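Local coordinates for protein-glutaminase (PDB 2ZK9), which deamidates glutamine side chains of proteins, hydrolysing the amide, probably by the cysteine-dependent chemistry of papain-like enzymes, at residues A85-Y90 and K99-P104; C76-S81 and S170-S175; F64-L69 and V131-N136. All coordinates share one frame; numbering follows the deposited sequence.

How the interactions relate
Each of the three contacts reaches, through one residue, His-83, which lies in the chain between 76-81 and 85-90. Asp-103 of interaction 1 is hydrogen-bonded to it, Trp-80 of interaction 2 stacks on its ring, and Val-65 of interaction 3 touches it. The His-Asp pair is consistent with the active site of a papain-like hydrolase. A bound sodium ion lies about 8 Å from the side chain of Val-78 and about 9 Å from those of Asp-103 and Leu-69. Interactions 1 and 3 share a sheet, their centres about 16 Å apart. Interactions 2 and 3, whose centres are about 18 Å apart, join through probable hydrogen bonds from Trp-80 N to Leu-69 O and Gly-67 N to Ser-81 O.

Interaction 1 (A85-Y90 and K99-P104); sequences AILVSY and KRIIDP
Val-88 and Arg-100 face each other as an antiparallel hydrogen-bonded pair, with Val-88 N to Arg-100 O at 2.8 Å and Arg-100 N to Val-88 O at 2.9 Å. Ile-86 and Ile-102 form the next such pair, here through Ile-102 N to Ile-86 O at 3.0 Å. Together they knit a beta hairpin whose strand axes run at 147°.

The apolar contacts divide between its two faces. On one, CD1 of Leu-87 lies 3.8 Å from CD1 of Ile-101; Leu-87 holds CG anti to its backbone N (chi1 -179°), which carries the branch over to that isoleucine. Its other methyl, CD2, rests against the extended Lys-99 chain, whose NZ goes on to a salt bridge with Glu-61. On the opposite face, CG1 of Ile-86 packs on CB of Ile-102 at 3.9 Å.

At the polar end, in one of two modelled tyrosine conformers, Tyr-90 OH sits 3.1 Å from Arg-100 CZ, above the centre of the guanidinium, with the ring turned 86° to that plane: a contact over the face, not a hydrogen bond. Arg-100 NH1 bonds within its own segment, to Lys-99 O at 2.8 Å.

Helices 8-19 and 42-55 cover the face with Ile-86, Val-88 and Ile-102, Trp-117 of helix 114-120 packs on Ala-85 and Ile-101, and strand 61-66 pairs with the other edge of strand 82-91.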
# COMPACT_ATOMS: atom_id res chain seq x y z
N ALA A 85 -2.29 0.11 3.19
CA ALA A 85 -2.54 -0.01 1.78
C ALA A 85 -3.81 0.78 1.45
O ALA A 85 -4.45 1.36 2.30
CB ALA A 85 -2.62 -1.47 1.36
N ILE A 86 -4.13 0.82 0.14
CA ILE A 86 -5.34 1.53 -0.29
C ILE A 86 -6.52 0.59 -0.25
O ILE A 86 -6.42 -0.59 -0.61
CB ILE A 86 -5.16 2.20 -1.67
CG1 ILE A 86 -4.88 1.24 -2.82
CG2 ILE A 86 -4.13 3.31 -1.56
CD1 ILE A 86 -5.07 1.86 -4.17
N LEU A 87 -7.65 1.13 0.19
CA LEU A 87 -8.92 0.45 0.33
C LEU A 87 -9.90 1.12 -0.64
O LEU A 87 -10.31 2.26 -0.42
CB LEU A 87 -9.42 0.52 1.78
CG LEU A 87 -10.72 -0.19 2.05
CD1 LEU A 87 -10.57 -1.70 1.94
CD2 LEU A 87 -11.27 0.21 3.40
N VAL A 88 -10.17 0.45 -1.76
CA VAL A 88 -10.90 0.98 -2.88
C VAL A 88 -12.35 0.52 -2.84
O VAL A 88 -12.65 -0.62 -2.60
CB VAL A 88 -10.22 0.51 -4.18
CG1 VAL A 88 -10.85 1.15 -5.43
CG2 VAL A 88 -8.74 0.84 -4.13
N SER A 89 -13.28 1.46 -3.05
CA SER A 89 -14.67 1.15 -3.16
C SER A 89 -15.08 1.12 -4.61
O SER A 89 -14.64 1.97 -5.39
CB SER A 89 -15.49 2.24 -2.49
OG SER A 89 -15.33 2.23 -1.07
N TYR A 90 -15.92 0.16 -5.00
CA TYR A 90 -16.36 0.03 -6.37
C TYR A 90 -17.75 -0.59 -6.38
O TYR A 90 -18.15 -1.26 -5.44
CB TYR A 90 -15.36 -0.81 -7.21
CG TYR A 90 -15.29 -2.20 -6.63
CD1 TYR A 90 -14.54 -2.45 -5.47
CD2 TYR A 90 -15.99 -3.24 -7.20
CE1 TYR A 90 -14.50 -3.73 -4.96
CE2 TYR A 90 -15.97 -4.51 -6.67
CZ TYR A 90 -15.21 -4.74 -5.55
OH TYR A 90 -15.20 -6.02 -5.01
N LYS A 99 -15.71 -3.21 -1.23
CA LYS A 99 -14.37 -2.64 -1.02
C LYS A 99 -13.35 -3.74 -1.17
O LYS A 99 -13.56 -4.89 -0.76
CB LYS A 99 -14.19 -2.00 0.34
CG LYS A 99 -15.18 -0.89 0.65
CD LYS A 99 -14.78 -0.11 1.89
CE LYS A 99 -15.81 0.95 2.27
NZ LYS A 99 -15.41 1.65 3.51
N ARG A 100 -12.18 -3.37 -1.68
CA ARG A 100 -11.02 -4.26 -1.75
C ARG A 100 -9.76 -3.48 -1.43
O ARG A 100 -9.64 -2.31 -1.80
CB ARG A 100 -10.85 -4.89 -3.11
CG ARG A 100 -11.93 -5.83 -3.57
CD ARG A 100 -11.90 -7.14 -2.85
NE ARG A 100 -12.93 -8.07 -3.38
CZ ARG A 100 -14.17 -8.07 -2.94
NH1 ARG A 100 -14.61 -7.22 -1.99
NH2 ARG A 100 -15.00 -8.95 -3.49
N ILE A 101 -8.80 -4.15 -0.81
CA ILE A 101 -7.46 -3.66 -0.73
C ILE A 101 -6.71 -3.91 -2.02
O ILE A 101 -6.84 -4.98 -2.62
CB ILE A 101 -6.70 -4.36 0.44
CG1 ILE A 101 -7.30 -4.02 1.79
CG2 ILE A 101 -5.21 -4.10 0.38
CD1 ILE A 101 -6.94 -2.63 2.34
N ILE A 102 -5.90 -2.91 -2.43
CA ILE A 102 -4.87 -3.12 -3.45
C ILE A 102 -3.55 -3.00 -2.76
O ILE A 102 -3.22 -1.96 -2.16
CB ILE A 102 -5.02 -2.18 -4.65
CG1 ILE A 102 -6.35 -2.49 -5.39
CG2 ILE A 102 -3.83 -2.30 -5.53
CD1 ILE A 102 -6.65 -1.58 -6.56
N ASP A 103 -2.76 -4.08 -2.77
CA ASP A 103 -1.45 -4.06 -2.17
C ASP A 103 -0.56 -5.11 -2.85
O ASP A 103 -0.40 -6.22 -2.35
CB ASP A 103 -1.47 -4.35 -0.67
CG ASP A 103 -0.12 -4.28 -0.04
OD1 ASP A 103 0.89 -3.97 -0.77
OD2 ASP A 103 -0.03 -4.53 1.17
N PRO A 104 0.06 -4.75 -3.96
CA PRO A 104 0.97 -5.69 -4.64
C PRO A 104 2.20 -6.08 -3.88
O PRO A 104 2.91 -6.98 -4.35
CB PRO A 104 1.31 -4.91 -5.93
CG PRO A 104 0.15 -4.04 -6.19
CD PRO A 104 -0.21 -3.57 -4.80

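Interaction 2 (C76-S81 and S170-S175); sequences CCVAWS and SGCSPS
Cys-76, just ahead of strand 77-80, meets Cys-172 in an irregular loop with their CA atoms 6.0 Å apart, and the two backbones have no direct hydrogen bond between them. The contact is a disulfide: Cys-76 SG and Cys-172 SG are 2.1 Å apart, with a right-handed twist about the S-S bond (chi3 81°). Both CB atoms point at the opposite segment. Cys-76 places SG between its backbone N and carbonyl carbon (chi1 59°), which turns the sulfur to the loop. Val-78 backs the bridge from the strand side, its CG1 lying 3.7 Å from Cys-172 SG, while its CG2 lies over one face of the Trp-80 ring, near the rim. Beside the disulfide the CB of Cys-172 rests 3.5 Å from Cys-77 O. A water spans the backbones there, donating to Cys-172 O at 2.8 Å and, over a longer reach, to Cys-77 O.

The neighbouring Cys-77 turns its side chain away and joins Cys-126 in a second disulfide. A single covalent bond, helped by one bridging water, thus ties the loop holding Cys-172 to the start of strand 77-80, a link that reducing conditions would probably break.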
# COMPACT_ATOMS: atom_id res chain seq x y z
N CYS A 76 11.45 -14.54 2.03
CA CYS A 76 11.93 -13.98 3.29
C CYS A 76 10.82 -13.29 4.02
O CYS A 76 9.78 -13.01 3.48
CB CYS A 76 13.11 -13.05 3.02
SG CYS A 76 12.76 -11.68 1.93
N CYS A 77 11.05 -13.04 5.30
CA CYS A 77 10.13 -12.44 6.24
C CYS A 77 10.53 -11.05 6.60
O CYS A 77 11.73 -10.74 6.75
CB CYS A 77 10.10 -13.26 7.54
SG CYS A 77 9.48 -14.90 7.41
N VAL A 78 9.49 -10.22 6.83
CA VAL A 78 9.68 -8.92 7.46
C VAL A 78 8.75 -8.83 8.67
O VAL A 78 7.72 -9.50 8.78
CB VAL A 78 9.38 -7.77 6.49
CG1 VAL A 78 10.43 -7.75 5.39
CG2 VAL A 78 7.94 -7.86 5.98
N ALA A 79 9.15 -7.99 9.60
CA ALA A 79 8.37 -7.68 10.79
C ALA A 79 8.07 -6.19 10.76
O ALA A 79 8.92 -5.36 10.44
CB ALA A 79 9.14 -8.03 12.04
N TRP A 80 6.83 -5.88 11.14
CA TRP A 80 6.32 -4.52 11.14
C TRP A 80 5.55 -4.22 12.41
O TRP A 80 4.95 -5.11 12.98
CB TRP A 80 5.37 -4.41 9.98
CG TRP A 80 5.84 -4.50 8.59
CD1 TRP A 80 7.02 -4.07 8.02
CD2 TRP A 80 5.03 -5.08 7.55
NE1 TRP A 80 6.97 -4.35 6.68
CE2 TRP A 80 5.77 -4.94 6.36
CE3 TRP A 80 3.75 -5.65 7.48
CZ2 TRP A 80 5.26 -5.38 5.16
CZ3 TRP A 80 3.27 -6.07 6.26
CH2 TRP A 80 4.02 -5.90 5.14
N SER A 81 5.49 -2.93 12.78
CA SER A 81 4.59 -2.47 13.80
C SER A 81 3.28 -1.98 13.20
O SER A 81 2.26 -1.91 13.93
CB SER A 81 5.22 -1.38 14.63
OG SER A 81 5.61 -0.28 13.85
N SER A 170 15.44 -4.59 -2.78
CA SER A 170 14.52 -5.71 -2.98
C SER A 170 14.68 -6.70 -1.87
O SER A 170 15.75 -6.90 -1.34
CB SER A 170 14.80 -6.37 -4.32
OG SER A 170 13.79 -7.30 -4.65
N GLY A 171 13.59 -7.43 -1.55
CA GLY A 171 13.63 -8.44 -0.54
C GLY A 171 13.56 -7.88 0.88
O GLY A 171 12.99 -6.81 1.11
N CYS A 172 14.14 -8.62 1.82
CA CYS A 172 13.99 -8.34 3.22
C CYS A 172 15.25 -7.78 3.85
O CYS A 172 15.32 -7.70 5.07
CB CYS A 172 13.49 -9.57 3.98
SG CYS A 172 11.98 -10.28 3.24
N SER A 173 16.20 -7.38 3.04
CA SER A 173 17.44 -6.73 3.41
C SER A 173 17.68 -5.60 2.44
O SER A 173 17.34 -5.73 1.27
CB SER A 173 18.59 -7.74 3.39
OG SER A 173 18.40 -8.81 4.31
N PRO A 174 18.26 -4.49 2.85
CA PRO A 174 18.68 -4.21 4.22
C PRO A 174 17.51 -3.97 5.16
O PRO A 174 16.46 -3.48 4.78
CB PRO A 174 19.53 -2.95 4.07
CG PRO A 174 18.94 -2.25 2.90
CD PRO A 174 18.58 -3.37 1.96
N SER A 175 17.73 -4.34 6.44
CA SER A 175 16.75 -4.12 7.49
C SER A 175 17.53 -3.72 8.74
O SER A 175 18.39 -4.51 9.15
CB SER A 175 15.83 -5.29 7.76
OG SER A 175 14.95 -4.99 8.82
O HOH W 1 13.61 -8.09 7.28

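Interaction 3 (F64-L69 and V131-N136); sequences FVYGNL and VSSYAN
Phe-64 and Ala-135 exchange two main-chain hydrogen bonds, Phe-64 N to Ala-135 O and Ala-135 N to Phe-64 O, both at 2.9 Å. Tyr-66 N continues the antiparallel pairing to Ser-133 O, also at 2.9 Å. Its carbonyl then receives two N-H groups: Ser-132 N at 2.8 Å from Tyr-66 O, and Ser-133 N over a weak bond.

Ser-132 and Ser-133 thus both stand opposite Tyr-66, a classic beta bulge that shifts the register by one just where the chain turns a corner at Gly-67. A side chain on that glycine would run into Ser-132 N, and its backbone angles (phi 157°, psi -158°) would also jam a CB against the preceding carbonyl.

Among the side chains, Val-65 carries CG2 opposite its backbone N, which leads that methyl to CG1 of Val-131 at 3.8 Å, the two side chains crossing at about a right angle. On the other face, CD2 of Tyr-66 comes within 3.3 Å of Ser-133 OG, obliquely to the ring, while CA of Tyr-134 lies at the ring's edge. The hydroxyl of Tyr-66 bonds to Arg-144 O, and Pro-146 also touches its side chain. With an alanine here, the carbonyl of Arg-144 would probably lose its hydroxyl partner and a gap would open beside Ser-133. Tyr-134 sends its ring away from the strand pair, to a cation-pi contact with Arg-118.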
# COMPACT_ATOMS: atom_id res chain seq x y z
N PHE A 64 -5.07 1.20 7.76
CA PHE A 64 -3.91 1.00 8.59
C PHE A 64 -4.15 -0.17 9.51
O PHE A 64 -5.21 -0.24 10.13
CB PHE A 64 -3.61 2.24 9.44
CG PHE A 64 -3.18 3.43 8.63
CD1 PHE A 64 -1.84 3.72 8.42
CD2 PHE A 64 -4.10 4.31 8.07
CE1 PHE A 64 -1.41 4.77 7.66
CE2 PHE A 64 -3.70 5.38 7.29
CZ PHE A 64 -2.33 5.63 7.08
N VAL A 65 -3.18 -1.07 9.64
CA VAL A 65 -3.27 -2.17 10.58
C VAL A 65 -2.04 -2.10 11.48
O VAL A 65 -0.96 -1.75 11.00
CB VAL A 65 -3.40 -3.53 9.82
CG1 VAL A 65 -2.27 -3.83 8.87
CG2 VAL A 65 -3.56 -4.67 10.81
N TYR A 66 -2.21 -2.41 12.74
CA TYR A 66 -1.21 -2.24 13.75
C TYR A 66 -1.06 -3.52 14.58
O TYR A 66 -2.04 -4.20 14.79
CB TYR A 66 -1.59 -1.12 14.73
CG TYR A 66 -1.95 0.19 14.07
CD1 TYR A 66 -1.02 1.18 13.85
CD2 TYR A 66 -3.25 0.42 13.67
CE1 TYR A 66 -1.37 2.39 13.22
CE2 TYR A 66 -3.59 1.60 13.06
CZ TYR A 66 -2.65 2.58 12.84
OH TYR A 66 -3.08 3.77 12.26
N GLY A 67 0.17 -3.82 15.02
CA GLY A 67 0.33 -4.98 15.87
C GLY A 67 1.71 -5.51 15.86
O GLY A 67 2.64 -4.82 15.48
N ASN A 68 1.81 -6.78 16.24
CA ASN A 68 3.03 -7.57 16.08
C ASN A 68 2.92 -8.21 14.70
O ASN A 68 2.47 -9.35 14.56
CB ASN A 68 3.11 -8.62 17.17
CG ASN A 68 4.32 -9.51 17.03
OD1 ASN A 68 5.32 -9.11 16.46
ND2 ASN A 68 4.22 -10.72 17.52
N LEU A 69 3.22 -7.45 13.65
CA LEU A 69 2.92 -7.87 12.28
C LEU A 69 4.13 -8.58 11.69
O LEU A 69 5.27 -8.27 11.95
CB LEU A 69 2.54 -6.66 11.42
CG LEU A 69 1.44 -5.79 11.96
CD1 LEU A 69 1.13 -4.69 10.94
CD2 LEU A 69 0.17 -6.58 12.31
N VAL A 131 -2.72 -8.88 15.32
CA VAL A 131 -3.26 -7.54 15.07
C VAL A 131 -3.76 -6.94 16.39
O VAL A 131 -4.54 -7.57 17.08
CB VAL A 131 -4.39 -7.58 14.04
CG1 VAL A 131 -5.09 -6.23 13.94
CG2 VAL A 131 -3.91 -8.04 12.66
N SER A 132 -3.29 -5.75 16.72
CA SER A 132 -3.76 -5.04 17.90
C SER A 132 -4.93 -4.13 17.55
O SER A 132 -5.88 -3.98 18.34
CB SER A 132 -2.70 -4.20 18.58
OG SER A 132 -2.07 -3.31 17.69
N SER A 133 -4.96 -3.51 16.37
CA SER A 133 -6.08 -2.69 15.93
C SER A 133 -5.94 -2.46 14.41
O SER A 133 -4.90 -2.71 13.83
CB SER A 133 -6.13 -1.32 16.62
OG SER A 133 -5.04 -0.51 16.25
N TYR A 134 -7.00 -1.93 13.82
CA TYR A 134 -6.94 -1.43 12.45
C TYR A 134 -7.90 -0.27 12.31
O TYR A 134 -8.84 -0.13 13.12
CB TYR A 134 -7.21 -2.49 11.39
CG TYR A 134 -8.62 -2.90 11.19
CD1 TYR A 134 -9.16 -3.89 12.03
CD2 TYR A 134 -9.46 -2.36 10.24
CE1 TYR A 134 -10.45 -4.29 11.89
CE2 TYR A 134 -10.79 -2.76 10.08
CZ TYR A 134 -11.28 -3.75 10.94
OH TYR A 134 -12.55 -4.21 10.86
N ALA A 135 -7.69 0.58 11.34
CA ALA A 135 -8.53 1.77 11.15
C ALA A 135 -8.52 2.14 9.68
O ALA A 135 -7.48 2.12 9.03
CB ALA A 135 -7.99 2.91 11.97
N ASN A 136 -9.66 2.57 9.19
CA ASN A 136 -9.78 3.16 7.88
C ASN A 136 -9.70 4.66 7.98
O ASN A 136 -10.22 5.23 8.94
CB ASN A 136 -11.10 2.82 7.20
CG ASN A 136 -11.19 1.31 6.93
OD1 ASN A 136 -10.20 0.62 6.78
ND2 ASN A 136 -12.40 0.85 6.81